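Local coordinates for (R)-specific secondary-alkylsulfatase (Pseudomonas sp., PDB 4AXH), which catalyses the zinc-dependent hydrolysis of (R)-secondary alkyl sulfates with strict inversion of configuration, yielding (S)-alcohols and sulfate, at residues E79-W84 against R538-M543; T136-D141 against V145-L150; N381-L386 against H394-E399. All coordinates share one frame; numbering follows the deposited sequence.

Contact 1 (E79-W84 against R538-M543); sequences EGQVVW and RGKSEM
Lys-540 (chi1 -87°) and Glu-79 (chi1 -60°) each send their side chain off beside their own backbone N, which starts both toward the gap between the two segments. The lysine then runs extended through its second and third torsions and bends at the last (chi4 64°), which turns the ammonium toward the carboxylate. There NZ forms a salt bridge with OE2 of Glu-79 at 2.8 Å, arriving nearly along the axis of that C-O bond. A second, weak hydrogen bond joins Lys-540 NZ to OE1 of Gln-81 at 3.4 Å, so the ammonium is shared between a charged and a neutral oxygen. Glu-79 and Gln-81 lie in the turn between strands 74-76 and 82-85, a two-stranded antiparallel sheet; its second strand is interrupted by a classic bulge, Val-83 and Trp-84 together opposing the single residue Ile-75. Lys-540 belongs to the loop between helices 515-529 and 549-559, so two side chains that meet in the gap bridge backbones whose nearest CA atoms, those of Glu-79 and Lys-540, are 10.9 Å apart. Around this surface bridge, Lys-540 also touches Asn-77, and Gln-81 packs on Asn-256.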
# COMPACT_ATOMS: atom_id res chain seq x y z
N GLU A 79 20.04 -34.62 8.31
CA GLU A 79 20.63 -35.32 7.16
C GLU A 79 22.15 -35.00 6.93
O GLU A 79 22.72 -35.45 5.93
CB GLU A 79 19.81 -35.03 5.88
CG GLU A 79 18.35 -35.45 5.94
CD GLU A 79 17.73 -35.50 4.56
OE1 GLU A 79 18.08 -36.40 3.76
OE2 GLU A 79 16.89 -34.62 4.27
N GLY A 80 22.76 -34.23 7.85
CA GLY A 80 24.16 -33.84 7.80
C GLY A 80 24.50 -32.67 6.89
O GLY A 80 25.67 -32.28 6.83
N GLN A 81 23.48 -32.10 6.16
CA GLN A 81 23.65 -30.95 5.25
C GLN A 81 23.82 -29.65 6.05
O GLN A 81 23.17 -29.47 7.08
CB GLN A 81 22.48 -30.76 4.28
CG GLN A 81 21.68 -31.99 3.88
CD GLN A 81 20.39 -31.55 3.21
OE1 GLN A 81 19.38 -31.24 3.86
NE2 GLN A 81 20.41 -31.45 1.90
N VAL A 82 24.65 -28.72 5.53
CA VAL A 82 24.97 -27.42 6.14
C VAL A 82 23.75 -26.51 6.14
O VAL A 82 23.11 -26.35 5.10
CB VAL A 82 26.23 -26.74 5.52
CG1 VAL A 82 26.74 -25.62 6.43
CG2 VAL A 82 27.35 -27.74 5.28
N VAL A 83 23.42 -25.97 7.33
CA VAL A 83 22.30 -25.06 7.60
C VAL A 83 22.82 -23.62 7.71
O VAL A 83 22.17 -22.70 7.19
CB VAL A 83 21.53 -25.51 8.90
CG1 VAL A 83 20.57 -24.44 9.41
CG2 VAL A 83 20.78 -26.79 8.66
N TRP A 84 23.95 -23.44 8.44
CA TRP A 84 24.57 -22.17 8.73
C TRP A 84 26.07 -22.34 8.72
O TRP A 84 26.60 -23.18 9.47
CB TRP A 84 24.13 -21.69 10.12
CG TRP A 84 24.47 -20.25 10.41
CD1 TRP A 84 25.44 -19.79 11.25
CD2 TRP A 84 23.83 -19.10 9.85
NE1 TRP A 84 25.44 -18.40 11.25
CE2 TRP A 84 24.46 -17.96 10.40
CE3 TRP A 84 22.78 -18.92 8.93
CZ2 TRP A 84 24.03 -16.66 10.11
CZ3 TRP A 84 22.38 -17.63 8.62
CH2 TRP A 84 22.99 -16.52 9.21
N ARG A 538 12.21 -24.38 2.82
CA ARG A 538 10.88 -24.39 3.44
C ARG A 538 10.17 -25.76 3.22
O ARG A 538 9.01 -25.93 3.61
CB ARG A 538 10.03 -23.20 2.92
CG ARG A 538 9.17 -22.51 3.99
CD ARG A 538 9.91 -21.40 4.73
NE ARG A 538 9.65 -20.07 4.17
CZ ARG A 538 10.26 -18.96 4.56
NH1 ARG A 538 11.19 -19.00 5.51
NH2 ARG A 538 9.94 -17.79 4.01
N GLY A 539 10.90 -26.70 2.61
CA GLY A 539 10.48 -28.07 2.34
C GLY A 539 10.54 -28.93 3.59
O GLY A 539 9.73 -29.85 3.74
N LYS A 540 11.50 -28.64 4.49
CA LYS A 540 11.62 -29.32 5.78
C LYS A 540 10.71 -28.62 6.82
O LYS A 540 10.39 -29.20 7.86
CB LYS A 540 13.09 -29.35 6.23
CG LYS A 540 13.87 -30.54 5.71
CD LYS A 540 15.36 -30.29 5.79
CE LYS A 540 16.19 -31.49 5.44
NZ LYS A 540 16.02 -31.94 4.04
N SER A 541 10.27 -27.38 6.50
CA SER A 541 9.40 -26.54 7.31
C SER A 541 7.93 -26.97 7.24
O SER A 541 7.33 -26.96 6.16
CB SER A 541 9.52 -25.09 6.87
OG SER A 541 8.37 -24.32 7.22
N GLU A 542 7.33 -27.27 8.39
CA GLU A 542 5.93 -27.68 8.48
C GLU A 542 5.04 -26.50 8.93
O GLU A 542 4.24 -26.62 9.85
CB GLU A 542 5.78 -28.89 9.43
CG GLU A 542 6.66 -30.09 9.12
CD GLU A 542 6.91 -31.02 10.29
OE1 GLU A 542 6.00 -31.81 10.63
OE2 GLU A 542 8.03 -30.97 10.86
N MET A 543 5.20 -25.35 8.27
CA MET A 543 4.45 -24.14 8.60
C MET A 543 3.00 -24.23 8.15
O MET A 543 2.13 -23.90 8.94
CB MET A 543 5.13 -22.89 8.02
CG MET A 543 6.23 -22.32 8.90
SD MET A 543 5.66 -20.97 9.94
CE MET A 543 5.24 -19.79 8.66

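Contact 2 (T136-D141 against V145-L150); sequences TIIEGD and VLIDTL
Ile-138 and Val-145 face each other as an antiparallel hydrogen-bonded pair, joined by Ile-138 N to Val-145 O at 2.8 Å and Val-145 N to Ile-138 O at 2.9 Å. Thr-136 and Ile-147 form the next such pair: Ile-147 N donates to Thr-136 O at 2.9 Å, and Thr-136 N returns a bond to Ile-147 O at 3.1 Å. Between them Ile-137 and Leu-146 make a non-hydrogen-bonded pair, where CA of Leu-146 brings a C-H to Thr-136 O.

On the face of Ile-138, CG1 of Val-145 reaches the isoleucine CB at 3.5 Å. With CG1 of Ile-138 beside its own backbone N (chi1 -41°), CD1 extends to both methyls of the valine and on to CG2 of Ile-147 at 4.1 Å. That same CG2 lies against CB of Thr-136 at 3.7 Å. On the other face CD1 of Leu-146 meets CG1 and CG2 of Ile-137, where helix 153-164 packs on it, Tyr-163 against Ile-137 and Leu-160 against Leu-146.

Farther out, strands 124-128 and 172-176 flank this hairpin of the metallo-beta-lactamase sheet. Gln-354 pairs through OE1 with Thr-136 OG1 and through NE2 with Ile-147 O and Asp-148 OD2; the last also bonds His-184 ND1 and Ser-178 OG. His-184 is a zinc ligand, which makes Asp-148 a second-shell residue. OD2 alone has three partners; it probably helps to hold the imidazole in its orientation and may strengthen the histidine as a donor to zinc.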
# COMPACT_ATOMS: atom_id res chain seq x y z
N THR A 136 17.94 -13.74 22.96
CA THR A 136 18.28 -13.12 24.24
C THR A 136 18.00 -14.15 25.35
O THR A 136 16.89 -14.69 25.42
CB THR A 136 17.47 -11.85 24.43
OG1 THR A 136 17.68 -10.97 23.31
CG2 THR A 136 17.78 -11.17 25.76
N ILE A 137 19.01 -14.45 26.18
CA ILE A 137 18.87 -15.40 27.28
C ILE A 137 18.95 -14.69 28.63
O ILE A 137 20.02 -14.26 29.02
CB ILE A 137 19.83 -16.61 27.21
CG1 ILE A 137 19.72 -17.33 25.87
CG2 ILE A 137 19.53 -17.56 28.38
CD1 ILE A 137 20.99 -17.92 25.37
N ILE A 138 17.81 -14.59 29.33
CA ILE A 138 17.71 -13.99 30.66
C ILE A 138 17.77 -15.15 31.65
O ILE A 138 17.02 -16.12 31.51
CB ILE A 138 16.42 -13.16 30.89
CG1 ILE A 138 16.04 -12.30 29.68
CG2 ILE A 138 16.49 -12.33 32.15
CD1 ILE A 138 14.51 -11.93 29.64
N GLU A 139 18.65 -15.05 32.65
CA GLU A 139 18.77 -16.09 33.68
C GLU A 139 17.53 -16.25 34.59
O GLU A 139 16.58 -16.93 34.18
CB GLU A 139 20.13 -16.10 34.36
CG GLU A 139 21.09 -16.85 33.45
CD GLU A 139 22.58 -16.75 33.63
OE1 GLU A 139 23.05 -16.25 34.68
OE2 GLU A 139 23.29 -17.27 32.74
N GLY A 140 17.49 -15.61 35.73
CA GLY A 140 16.31 -15.77 36.57
C GLY A 140 16.43 -16.86 37.61
O GLY A 140 17.38 -17.66 37.57
N ASP A 141 15.46 -16.88 38.54
CA ASP A 141 15.38 -17.77 39.71
C ASP A 141 15.72 -19.25 39.51
O ASP A 141 16.78 -19.69 39.99
CB ASP A 141 14.09 -17.54 40.53
CG ASP A 141 13.97 -16.17 41.19
OD1 ASP A 141 15.02 -15.48 41.34
OD2 ASP A 141 12.85 -15.80 41.60
N VAL A 145 14.58 -17.49 30.81
CA VAL A 145 13.57 -16.74 30.08
C VAL A 145 14.21 -16.27 28.81
O VAL A 145 15.28 -15.66 28.82
CB VAL A 145 12.71 -15.71 30.86
CG1 VAL A 145 13.54 -14.95 31.86
CG2 VAL A 145 11.94 -14.78 29.93
N LEU A 146 13.63 -16.71 27.71
CA LEU A 146 14.14 -16.47 26.38
C LEU A 146 13.31 -15.46 25.62
O LEU A 146 12.08 -15.46 25.68
CB LEU A 146 14.12 -17.79 25.62
CG LEU A 146 15.38 -18.56 25.47
CD1 LEU A 146 16.02 -18.89 26.79
CD2 LEU A 146 15.10 -19.83 24.71
N ILE A 147 13.99 -14.58 24.91
CA ILE A 147 13.30 -13.67 24.01
C ILE A 147 13.77 -14.05 22.63
O ILE A 147 14.96 -13.98 22.34
CB ILE A 147 13.15 -12.14 24.35
CG1 ILE A 147 13.28 -11.24 23.13
CG2 ILE A 147 13.96 -11.63 25.56
CD1 ILE A 147 12.04 -11.12 22.37
N ASP A 148 12.84 -14.68 21.88
CA ASP A 148 12.93 -15.27 20.56
C ASP A 148 13.61 -16.62 20.50
O ASP A 148 14.35 -17.02 21.42
CB ASP A 148 13.36 -14.27 19.47
CG ASP A 148 12.35 -13.16 19.30
OD1 ASP A 148 11.20 -13.34 19.73
OD2 ASP A 148 12.72 -12.10 18.76
N THR A 149 13.31 -17.38 19.42
CA THR A 149 13.77 -18.75 19.26
C THR A 149 14.49 -19.01 17.92
O THR A 149 14.54 -20.15 17.45
CB THR A 149 12.56 -19.67 19.42
OG1 THR A 149 11.68 -19.39 18.34
CG2 THR A 149 11.83 -19.48 20.75
N LEU A 150 15.04 -17.93 17.30
CA LEU A 150 15.73 -17.95 16.01
C LEU A 150 14.79 -18.45 14.86
O LEU A 150 13.58 -18.61 15.07
CB LEU A 150 17.07 -18.71 16.08
CG LEU A 150 18.09 -18.36 17.19
CD1 LEU A 150 19.35 -19.19 17.06
CD2 LEU A 150 18.46 -16.88 17.18

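Contact 3 (N381-L386 against H394-E399); sequences NRALNL and HEIAAE
Ala-383 and Ile-396 make the close part of this helix-helix contact: CD1 of the isoleucine rests against the alanine CB at 3.5 Å and lies almost as near its CA. The second torsion of Ile-396 is extended (chi2 -170°), which carries CD1 out to the surface of the other helix. Next to it, CD1 of Leu-386 comes across the isoleucine obliquely and approaches its CB at 4.0 Å. All three residues are buried, and the interaction is purely apolar.

Toward Glu-399 the packing slackens. Leu-386 CD1 is 4.5 Å from CB of this exposed, poorly ordered glutamate, whose OE1 stays 6.6 Å from NH1 of Arg-382, beyond direct pairing. The arginine runs forward along its own helix, beside Leu-386, whose CG is 4.1 Å above the centre of one guanidinium face; its ion pairs with Asp-561 and Asp-563 of the second subunit are long and weak.

The short segment axes are 10.4 Å apart at 123°; the helices are consecutive, and the link between them contains Leu-391, which touches Leu-386, Ile-396 and Glu-399. At the dimer interface Asn-385 ND2 hydrogen-bonds Ile-558 O of the second subunit, while His-394 and Glu-395 pack on Pro-444 and Pro-447 of that subunit. Within the chain, helix 420-431 packs on both partners, through Val-427 against Ala-383 and Leu-424 against Ile-396.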
# COMPACT_ATOMS: atom_id res chain seq x y z
N ASN A 381 7.41 12.20 6.15
CA ASN A 381 7.23 13.64 6.01
C ASN A 381 7.88 14.28 4.81
O ASN A 381 7.25 15.15 4.21
CB ASN A 381 7.57 14.38 7.29
CG ASN A 381 6.81 13.95 8.52
OD1 ASN A 381 5.64 13.54 8.47
ND2 ASN A 381 7.47 14.08 9.67
N ARG A 382 9.12 13.91 4.45
CA ARG A 382 9.79 14.53 3.29
C ARG A 382 9.10 14.10 1.99
O ARG A 382 8.87 14.95 1.13
CB ARG A 382 11.29 14.23 3.26
CG ARG A 382 12.04 14.69 1.99
CD ARG A 382 12.90 15.93 2.19
NE ARG A 382 12.13 17.16 2.08
CZ ARG A 382 12.36 18.11 1.19
NH1 ARG A 382 13.37 17.99 0.34
NH2 ARG A 382 11.60 19.19 1.15
N ALA A 383 8.76 12.81 1.88
CA ALA A 383 8.07 12.27 0.73
C ALA A 383 6.73 13.00 0.55
O ALA A 383 6.51 13.55 -0.53
CB ALA A 383 7.88 10.76 0.87
N LEU A 384 5.90 13.07 1.63
CA LEU A 384 4.60 13.77 1.62
C LEU A 384 4.78 15.24 1.22
O LEU A 384 3.97 15.79 0.47
CB LEU A 384 3.96 13.67 3.00
CG LEU A 384 2.64 12.87 3.18
CD1 LEU A 384 2.27 12.04 1.95
CD2 LEU A 384 2.67 12.04 4.46
N ASN A 385 5.88 15.86 1.68
CA ASN A 385 6.23 17.24 1.32
C ASN A 385 6.43 17.34 -0.20
O ASN A 385 5.72 18.09 -0.85
CB ASN A 385 7.49 17.70 2.09
CG ASN A 385 7.89 19.13 1.82
OD1 ASN A 385 8.68 19.42 0.92
ND2 ASN A 385 7.34 20.05 2.60
N LEU A 386 7.36 16.54 -0.75
CA LEU A 386 7.68 16.53 -2.17
C LEU A 386 6.52 16.08 -3.07
O LEU A 386 6.40 16.59 -4.19
CB LEU A 386 8.96 15.75 -2.44
CG LEU A 386 10.26 16.32 -1.86
CD1 LEU A 386 11.44 15.36 -2.11
CD2 LEU A 386 10.63 17.68 -2.49
N HIS A 394 9.87 8.51 -8.64
CA HIS A 394 11.27 8.45 -9.08
C HIS A 394 11.99 9.76 -8.97
O HIS A 394 13.20 9.77 -8.74
CB HIS A 394 11.40 7.86 -10.47
CG HIS A 394 10.82 6.50 -10.55
ND1 HIS A 394 11.31 5.47 -9.79
CD2 HIS A 394 9.78 6.05 -11.29
CE1 HIS A 394 10.55 4.43 -10.06
NE2 HIS A 394 9.63 4.72 -10.98
N GLU A 395 11.24 10.87 -9.17
CA GLU A 395 11.70 12.26 -9.06
C GLU A 395 12.12 12.45 -7.60
O GLU A 395 13.22 12.95 -7.36
CB GLU A 395 10.56 13.24 -9.40
CG GLU A 395 10.84 14.19 -10.54
CD GLU A 395 9.61 14.53 -11.38
OE1 GLU A 395 8.59 14.96 -10.80
OE2 GLU A 395 9.67 14.35 -12.62
N ILE A 396 11.29 12.00 -6.62
CA ILE A 396 11.62 12.09 -5.20
C ILE A 396 12.84 11.24 -4.80
O ILE A 396 13.69 11.71 -4.03
CB ILE A 396 10.46 12.13 -4.19
CG1 ILE A 396 10.58 11.04 -3.16
CG2 ILE A 396 9.03 12.21 -4.81
CD1 ILE A 396 9.42 10.87 -2.30
N ALA A 397 12.99 10.02 -5.39
CA ALA A 397 14.16 9.19 -5.10
C ALA A 397 15.46 9.89 -5.57
O ALA A 397 16.48 9.82 -4.88
CB ALA A 397 14.01 7.84 -5.78
N ALA A 398 15.43 10.60 -6.70
CA ALA A 398 16.58 11.36 -7.25
C ALA A 398 16.86 12.66 -6.47
O ALA A 398 18.01 13.07 -6.33
CB ALA A 398 16.36 11.67 -8.71
N GLU A 399 15.81 13.31 -5.99
CA GLU A 399 15.97 14.56 -5.25
C GLU A 399 16.53 14.34 -3.87
O GLU A 399 17.40 15.10 -3.47
CB GLU A 399 14.66 15.37 -5.20
CG GLU A 399 14.38 16.13 -6.50
CD GLU A 399 15.21 17.37 -6.79
OE1 GLU A 399 15.15 18.34 -5.99
OE2 GLU A 399 15.89 17.39 -7.84

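Overall arrangement
Contact 1 closes a loop of 453 residues that contains both of the others, with contact 2 completed along the chain before contact 3 opens. Contact 2 belongs to the eight-stranded sheet of the metallo-beta-lactamase domain; contacts 1 and 2 have centres about 24 Å apart and nearest atoms about 8 Å apart. Contact 3 lies about 42 Å from each by centres and, relative to contact 1, beyond the centre of the chain, where helix 362-388 leads into the dimerisation region. The three share no strand or helix. Contact 2 lies in the sheet behind the zinc site, contact 1 ties the N-terminal part to the loop 538-543 at the surface, and contact 3 borders the dimer interface.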